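Local coordinates for L-threonine 3-dehydrogenase (Clostridioides difficile, PDB 7OL1), which probably catalyses the NAD-dependent oxidation of L-threonine to 2-amino-3-ketobutyrate, as expected of an L-threonine dehydrogenase of the short-chain dehydrogenase type, at residues G35-I40 / L193-T198; Y88-I93 / L129-F134; E110-N115 / N160-V165. All coordinates share one frame; numbering follows the deposited sequence.

In the fold
The three contacts mark separate parts of one Rossmann-type fold, their centres lying 22 to 25 Å apart, and none touches another. Contact 1 joins helix 33-46 to the chain leaving strand 184-194, and its long loop encloses the other two along the sequence. Contact 2 pairs strands 92-95 and 132-138 in the central sheet, where the second of these is the neighbour of strand 184-194. Contact 3 packs helix 108-129, which leads into strand 132-138, against helix 162-181, which leads into strand 184-194. Along the chain contacts 2 and 3 interleave, since 110-115 falls between the two segments of contact 2. Together they illustrate how distant sequence segments build a single nucleotide-binding type of domain.

Contact 1 (G35-I40 / L193-T198); sequences GSELTI and LISYVT
S36 and E37 carry helix 33-46 against the loop that follows strand 184-194, where they meet S195, V197 and T198. The glycine-rich GxxGxxG motif of the Rossmann fold runs into this helix, and G35, its last glycine, already lies in the helix; in this family the motif normally lies against the cofactor, which is absent here. S36 makes a loose approach, its CB lying 4.3 Å from T198 OG1, while its own hydroxyl is turned back to the carbonyl of G32. One residue on, E37 does most of the work. With CG opposite the carbonyl carbon (chi1 -40°) and the chain extended beyond it, the carboxylate reaches across to V197, which comes from the other direction. E37 CD lies 3.6 Å from V197 CB, and E37 OE1 lies 3.4 Å from V197 CG2. The other oxygen faces S195 OG, but that hydrogen bond is weak and the position of E37 OE2 doubtful. The same S195 hydroxyl accepts from T198 N at 3.3 Å, an ST motif that ties down the turn. M236 and L240 of helix 236-248 also touch E37. The surer chemistry is thus a carboxylate meeting an aliphatic side chain head-on, beside a turn held by its own S195-T198 bond; the polar link between helix and loop remains doubtful.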
# COMPACT_ATOMS: atom_id res chain seq x y z
N GLY A 35 -19.57 -8.54 11.01
CA GLY A 35 -20.55 -7.61 11.61
C GLY A 35 -21.83 -8.31 12.10
O GLY A 35 -22.28 -8.06 13.25
N SER A 36 -22.44 -9.17 11.27
CA SER A 36 -23.67 -9.90 11.64
C SER A 36 -23.53 -10.42 13.07
O SER A 36 -24.45 -10.18 13.87
CB SER A 36 -23.98 -10.99 10.68
OG SER A 36 -24.41 -10.42 9.46
N GLU A 37 -22.41 -11.06 13.39
CA GLU A 37 -22.27 -11.76 14.70
C GLU A 37 -21.62 -10.84 15.72
O GLU A 37 -21.89 -11.04 16.93
CB GLU A 37 -21.50 -13.07 14.52
CG GLU A 37 -21.89 -13.81 13.25
CD GLU A 37 -21.53 -15.27 13.30
OE1 GLU A 37 -21.51 -15.82 14.44
OE2 GLU A 37 -21.28 -15.84 12.19
N LEU A 38 -20.79 -9.89 15.29
CA LEU A 38 -20.11 -8.97 16.24
C LEU A 38 -21.14 -8.05 16.91
O LEU A 38 -21.05 -7.89 18.16
CB LEU A 38 -19.02 -8.14 15.54
CG LEU A 38 -18.24 -7.22 16.48
CD1 LEU A 38 -17.34 -8.04 17.40
CD2 LEU A 38 -17.45 -6.16 15.73
N THR A 39 -22.09 -7.46 16.15
CA THR A 39 -22.98 -6.39 16.68
C THR A 39 -23.83 -7.01 17.80
O THR A 39 -23.94 -6.39 18.89
CB THR A 39 -23.79 -5.65 15.59
OG1 THR A 39 -25.05 -6.27 15.39
CG2 THR A 39 -23.10 -5.57 14.25
N ILE A 40 -24.31 -8.23 17.58
CA ILE A 40 -25.04 -9.02 18.62
C ILE A 40 -24.17 -9.23 19.86
O ILE A 40 -24.67 -9.02 20.97
CB ILE A 40 -25.45 -10.37 18.04
CG1 ILE A 40 -26.58 -10.22 17.02
CG2 ILE A 40 -25.80 -11.30 19.18
CD1 ILE A 40 -26.66 -11.39 16.05
N LEU A 193 -12.69 -17.52 8.06
CA LEU A 193 -13.59 -17.65 9.21
C LEU A 193 -14.71 -18.62 8.85
O LEU A 193 -15.16 -18.65 7.64
CB LEU A 193 -14.12 -16.26 9.56
CG LEU A 193 -13.05 -15.26 9.99
CD1 LEU A 193 -13.66 -13.95 10.46
CD2 LEU A 193 -12.18 -15.85 11.08
N ILE A 194 -15.08 -19.42 9.86
CA ILE A 194 -16.16 -20.45 9.88
C ILE A 194 -17.22 -19.95 10.85
O ILE A 194 -16.85 -19.70 12.04
CB ILE A 194 -15.62 -21.82 10.37
CG1 ILE A 194 -14.28 -22.21 9.74
CG2 ILE A 194 -16.64 -22.93 10.16
CD1 ILE A 194 -14.40 -22.49 8.28
N SER A 195 -18.47 -19.80 10.38
CA SER A 195 -19.63 -19.50 11.27
C SER A 195 -20.85 -20.35 10.88
O SER A 195 -20.90 -20.91 9.76
CB SER A 195 -19.98 -18.04 11.30
OG SER A 195 -20.91 -17.70 10.28
N TYR A 196 -21.79 -20.42 11.82
CA TYR A 196 -23.07 -21.15 11.68
C TYR A 196 -24.23 -20.19 11.40
O TYR A 196 -25.24 -20.67 10.87
CB TYR A 196 -23.34 -21.96 12.94
CG TYR A 196 -23.16 -21.24 14.25
CD1 TYR A 196 -24.20 -20.53 14.82
CD2 TYR A 196 -21.99 -21.36 14.98
CE1 TYR A 196 -24.07 -19.92 16.06
CE2 TYR A 196 -21.84 -20.75 16.21
CZ TYR A 196 -22.89 -20.04 16.77
OH TYR A 196 -22.75 -19.44 17.99
N VAL A 197 -24.08 -18.90 11.75
CA VAL A 197 -25.09 -17.82 11.54
C VAL A 197 -25.16 -17.44 10.06
O VAL A 197 -26.26 -17.14 9.59
CB VAL A 197 -24.79 -16.57 12.39
CG1 VAL A 197 -25.79 -15.45 12.12
CG2 VAL A 197 -24.71 -16.87 13.88
N THR A 198 -24.02 -17.40 9.36
CA THR A 198 -23.92 -16.83 7.99
C THR A 198 -23.78 -18.01 7.03
O THR A 198 -23.03 -18.95 7.30
CB THR A 198 -22.84 -15.75 7.89
OG1 THR A 198 -22.92 -14.76 8.93
CG2 THR A 198 -22.86 -15.10 6.52

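Contact 2 (Y88-I93 / L129-F134); sequences YDVDTI and LDCKFF
I93 fills the apolar centre, lodged between C131 and F133, where two neighbouring parallel strands of the Rossmann sheet, 92-95 and 132-138, begin their pairing. The chain between them runs through helix 108-129, a beta-alpha-beta crossover. The two branches of I93 meet different partners. CG1 is turned away from the carbonyl carbon (chi1 -52°) and meets C131 SG at 4.0 Å, whereas I93 CG2 meets F133 CE1 at 3.9 Å. The I93 and F133 side chains pass each other at a slant on the face of the sheet that helix 108-129 packs against, I93 touching I125 and F133 touching L119 and L123. V90 adds a looser contact to C131 and leans on A85 and I52. F134 turns elsewhere, to I243, L246 and I247 of helix 236-248.

Three backbone bonds form the parallel ladder. K132 N donates to D91 O at 2.8 Å. I93 N gives an equally short bond to K132 O. The third, from F134 N to I93 O, measures 3.1 Å. T92 and K132 share the other face, where the lysine chain, bent at its third and fourth torsions, brings K132 CE within 3.5 Å of T92 OG1. D91 closes the polar edge, running alongside K132 in the same direction. Its carboxylate is held by the backbone N of K23 and of K24, while K132 NZ stays 4.2 Å from D91 OD1, too far for a salt bridge. T92 OG1 donates to D91 OD1 at 2.9 Å, arriving 43° out of the carboxylate plane.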
# COMPACT_ATOMS: atom_id res chain seq x y z
N TYR A 88 -23.98 9.98 18.48
CA TYR A 88 -23.99 9.02 19.61
C TYR A 88 -22.72 9.17 20.47
O TYR A 88 -22.52 8.34 21.34
CB TYR A 88 -24.16 7.59 19.08
CG TYR A 88 -25.40 7.33 18.27
CD1 TYR A 88 -26.60 6.96 18.88
CD2 TYR A 88 -25.38 7.41 16.89
CE1 TYR A 88 -27.74 6.69 18.13
CE2 TYR A 88 -26.52 7.14 16.13
CZ TYR A 88 -27.70 6.77 16.75
OH TYR A 88 -28.80 6.49 16.00
N ASP A 89 -21.92 10.21 20.24
CA ASP A 89 -20.63 10.46 20.95
C ASP A 89 -19.81 9.17 21.10
O ASP A 89 -19.57 8.79 22.25
CB ASP A 89 -20.87 10.98 22.36
CG ASP A 89 -21.86 12.12 22.43
OD1 ASP A 89 -21.62 13.17 21.77
OD2 ASP A 89 -22.86 11.93 23.15
N VAL A 90 -19.41 8.53 20.01
CA VAL A 90 -18.74 7.20 20.07
C VAL A 90 -17.28 7.40 20.48
O VAL A 90 -16.75 8.49 20.28
CB VAL A 90 -18.87 6.45 18.74
CG1 VAL A 90 -20.30 6.03 18.48
CG2 VAL A 90 -18.33 7.27 17.58
N ASP A 91 -16.68 6.41 21.14
CA ASP A 91 -15.25 6.42 21.56
C ASP A 91 -14.51 5.35 20.75
O ASP A 91 -13.29 5.45 20.66
CB ASP A 91 -15.12 6.21 23.08
CG ASP A 91 -15.86 4.98 23.61
OD1 ASP A 91 -15.25 3.89 23.55
OD2 ASP A 91 -17.04 5.13 24.08
N THR A 92 -15.24 4.43 20.12
CA THR A 92 -14.73 3.32 19.28
C THR A 92 -15.46 3.27 17.94
O THR A 92 -16.69 3.26 17.93
CB THR A 92 -14.95 2.00 20.02
OG1 THR A 92 -14.40 2.26 21.31
CG2 THR A 92 -14.31 0.81 19.34
N ILE A 93 -14.71 3.16 16.84
CA ILE A 93 -15.25 2.83 15.48
C ILE A 93 -14.62 1.50 15.05
O ILE A 93 -13.41 1.43 14.97
CB ILE A 93 -14.94 3.99 14.51
CG1 ILE A 93 -15.40 5.34 15.07
CG2 ILE A 93 -15.54 3.73 13.13
CD1 ILE A 93 -15.25 6.49 14.10
N LEU A 129 -11.86 13.13 16.60
CA LEU A 129 -12.68 12.80 17.79
C LEU A 129 -11.90 12.03 18.87
O LEU A 129 -12.52 11.73 19.89
CB LEU A 129 -13.84 11.91 17.34
CG LEU A 129 -14.81 12.55 16.34
CD1 LEU A 129 -16.13 11.79 16.35
CD2 LEU A 129 -15.02 14.03 16.63
N ASP A 130 -10.64 11.66 18.65
CA ASP A 130 -9.90 10.78 19.60
C ASP A 130 -10.61 9.43 19.75
O ASP A 130 -10.77 8.95 20.88
CB ASP A 130 -9.74 11.44 20.97
CG ASP A 130 -8.29 11.73 21.28
OD1 ASP A 130 -7.79 12.77 20.79
OD2 ASP A 130 -7.67 10.88 21.97
N CYS A 131 -11.02 8.83 18.65
CA CYS A 131 -11.61 7.47 18.67
C CYS A 131 -10.51 6.43 18.61
O CYS A 131 -9.41 6.72 18.07
CB CYS A 131 -12.49 7.18 17.47
SG CYS A 131 -14.03 8.11 17.59
N LYS A 132 -10.86 5.29 19.18
CA LYS A 132 -10.27 3.97 18.92
C LYS A 132 -10.76 3.59 17.53
O LYS A 132 -11.96 3.75 17.27
CB LYS A 132 -10.71 3.00 20.02
CG LYS A 132 -10.21 3.39 21.41
CD LYS A 132 -10.41 2.31 22.44
CE LYS A 132 -11.58 2.60 23.36
NZ LYS A 132 -11.20 3.58 24.41
N PHE A 133 -9.85 3.13 16.68
CA PHE A 133 -10.14 2.81 15.27
C PHE A 133 -9.58 1.42 14.94
O PHE A 133 -8.36 1.23 14.74
CB PHE A 133 -9.63 3.94 14.37
CG PHE A 133 -10.24 3.85 12.99
CD1 PHE A 133 -11.47 4.42 12.72
CD2 PHE A 133 -9.64 3.10 12.00
CE1 PHE A 133 -12.04 4.30 11.47
CE2 PHE A 133 -10.23 2.97 10.75
CZ PHE A 133 -11.43 3.56 10.49
N PHE A 134 -10.48 0.45 14.85
CA PHE A 134 -10.18 -0.93 14.44
C PHE A 134 -10.58 -1.16 12.98
O PHE A 134 -11.73 -1.04 12.68
CB PHE A 134 -10.93 -1.90 15.35
CG PHE A 134 -10.58 -3.34 15.08
CD1 PHE A 134 -11.22 -4.03 14.06
CD2 PHE A 134 -9.61 -3.98 15.81
CE1 PHE A 134 -10.91 -5.35 13.80
CE2 PHE A 134 -9.29 -5.30 15.55
CZ PHE A 134 -9.95 -5.98 14.56

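Contact 3 (E110-N115 / N160-V165); sequences EAWNLN and NTMYGV
N115 presents its amide to the ring of Y163, and that amide is gripped at both ends: OD1 takes a hydrogen bond from the backbone N of L99, and ND2 bonds to the hydroxyl of T166. T166 OG1 is also bonded to Y163 O, so one threonine fastens the asparagine to the backbone of the tyrosine's own helix. These bonds fix the rotation of the amide. N115 ND2 comes to 3.9 Å from Y163 CD1, at the ring's edge and near its plane, with amide and ring planes 78° apart. Y163 is the tyrosine of the YxxxK signature of short-chain dehydrogenases.

The remaining contact is apolar. M162 sends CG to the far side from its backbone N (chi1 171°) and then bends twice, which carries the sulfur to W112. There M162 SD stands 4.0 Å from W112 CE3, at the edge of the six-membered ring and 5.4 Å from its centroid, a Met-aromatic contact. The sulfur also touches W112 CB. Farther round the same indole edge, V165 CG1 reaches W112 CZ3 at 4.2 Å. A111 CB approaches M162 CG. T161 N-caps the helix, T161 OG1 accepting from G164 N at 3.0 Å.

The two helices 108-129 and 162-181 pack together here, with helix 101-106 adding A104 beside A111 and Y163. L172, L173 and Y176 of the second subunit pack on V165, W112 and M162, so the helix pair also forms part of the dimer interface.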
# COMPACT_ATOMS: atom_id res chain seq x y z
N GLU A 110 -14.61 -0.08 -7.70
CA GLU A 110 -15.63 0.09 -6.65
C GLU A 110 -15.01 -0.38 -5.32
O GLU A 110 -15.27 0.24 -4.29
CB GLU A 110 -16.88 -0.66 -7.11
CG GLU A 110 -18.19 -0.21 -6.48
CD GLU A 110 -19.39 -0.95 -7.08
OE1 GLU A 110 -19.53 -0.94 -8.35
OE2 GLU A 110 -20.15 -1.57 -6.28
N ALA A 111 -14.17 -1.42 -5.37
CA ALA A 111 -13.48 -1.98 -4.19
C ALA A 111 -12.40 -1.01 -3.72
O ALA A 111 -12.30 -0.77 -2.48
CB ALA A 111 -12.87 -3.31 -4.52
N TRP A 112 -11.65 -0.44 -4.65
CA TRP A 112 -10.65 0.58 -4.27
C TRP A 112 -11.38 1.76 -3.59
O TRP A 112 -11.02 2.10 -2.44
CB TRP A 112 -9.78 1.00 -5.46
CG TRP A 112 -8.89 2.14 -5.10
CD1 TRP A 112 -9.20 3.47 -5.12
CD2 TRP A 112 -7.58 2.05 -4.53
NE1 TRP A 112 -8.14 4.20 -4.65
CE2 TRP A 112 -7.15 3.35 -4.27
CE3 TRP A 112 -6.75 0.98 -4.21
CZ2 TRP A 112 -5.91 3.63 -3.72
CZ3 TRP A 112 -5.53 1.25 -3.64
CH2 TRP A 112 -5.11 2.55 -3.41
N ASN A 113 -12.42 2.31 -4.22
CA ASN A 113 -13.15 3.50 -3.69
C ASN A 113 -13.67 3.19 -2.28
O ASN A 113 -13.32 3.92 -1.32
CB ASN A 113 -14.27 4.00 -4.61
CG ASN A 113 -15.18 5.01 -3.91
OD1 ASN A 113 -14.71 6.03 -3.41
ND2 ASN A 113 -16.47 4.73 -3.83
N LEU A 114 -14.45 2.12 -2.14
CA LEU A 114 -15.08 1.81 -0.83
C LEU A 114 -13.98 1.54 0.19
O LEU A 114 -14.09 2.08 1.29
CB LEU A 114 -16.04 0.62 -0.90
CG LEU A 114 -16.61 0.19 0.46
CD1 LEU A 114 -17.36 1.31 1.13
CD2 LEU A 114 -17.53 -1.01 0.32
N ASN A 115 -12.98 0.72 -0.15
CA ASN A 115 -12.05 0.13 0.87
C ASN A 115 -11.09 1.22 1.32
O ASN A 115 -10.72 1.21 2.51
CB ASN A 115 -11.33 -1.13 0.38
CG ASN A 115 -12.27 -2.30 0.13
OD1 ASN A 115 -13.48 -2.17 0.25
ND2 ASN A 115 -11.72 -3.45 -0.23
N ASN A 160 -1.51 -9.74 -5.50
CA ASN A 160 -1.86 -9.55 -6.93
C ASN A 160 -3.39 -9.44 -7.09
O ASN A 160 -3.87 -9.40 -8.24
CB ASN A 160 -1.32 -10.71 -7.77
CG ASN A 160 -1.89 -12.07 -7.36
OD1 ASN A 160 -2.27 -12.29 -6.20
ND2 ASN A 160 -1.96 -13.00 -8.28
N THR A 161 -4.15 -9.48 -5.98
CA THR A 161 -5.62 -9.21 -5.91
C THR A 161 -5.85 -7.75 -5.49
O THR A 161 -5.00 -7.19 -4.72
CB THR A 161 -6.31 -10.13 -4.90
OG1 THR A 161 -5.89 -9.78 -3.58
CG2 THR A 161 -6.02 -11.59 -5.14
N MET A 162 -6.95 -7.13 -5.97
CA MET A 162 -7.28 -5.72 -5.61
C MET A 162 -7.64 -5.69 -4.13
O MET A 162 -7.20 -4.76 -3.45
CB MET A 162 -8.44 -5.15 -6.45
CG MET A 162 -8.97 -3.80 -5.98
SD MET A 162 -7.80 -2.43 -6.09
CE MET A 162 -7.73 -2.18 -7.86
N TYR A 163 -8.37 -6.70 -3.63
CA TYR A 163 -8.70 -6.76 -2.18
C TYR A 163 -7.39 -6.68 -1.38
O TYR A 163 -7.24 -5.78 -0.51
CB TYR A 163 -9.50 -8.01 -1.82
CG TYR A 163 -9.79 -8.12 -0.35
CD1 TYR A 163 -10.17 -7.02 0.39
CD2 TYR A 163 -9.68 -9.32 0.33
CE1 TYR A 163 -10.42 -7.10 1.74
CE2 TYR A 163 -9.95 -9.43 1.68
CZ TYR A 163 -10.31 -8.31 2.39
OH TYR A 163 -10.58 -8.35 3.71
N GLY A 164 -6.43 -7.56 -1.70
CA GLY A 164 -5.12 -7.58 -1.02
C GLY A 164 -4.44 -6.23 -1.08
O GLY A 164 -3.96 -5.72 -0.06
N VAL A 165 -4.39 -5.64 -2.25
CA VAL A 165 -3.72 -4.32 -2.37
C VAL A 165 -4.37 -3.32 -1.41
O VAL A 165 -3.64 -2.48 -0.87
CB VAL A 165 -3.81 -3.84 -3.82
CG1 VAL A 165 -3.43 -2.36 -3.97
CG2 VAL A 165 -3.00 -4.75 -4.72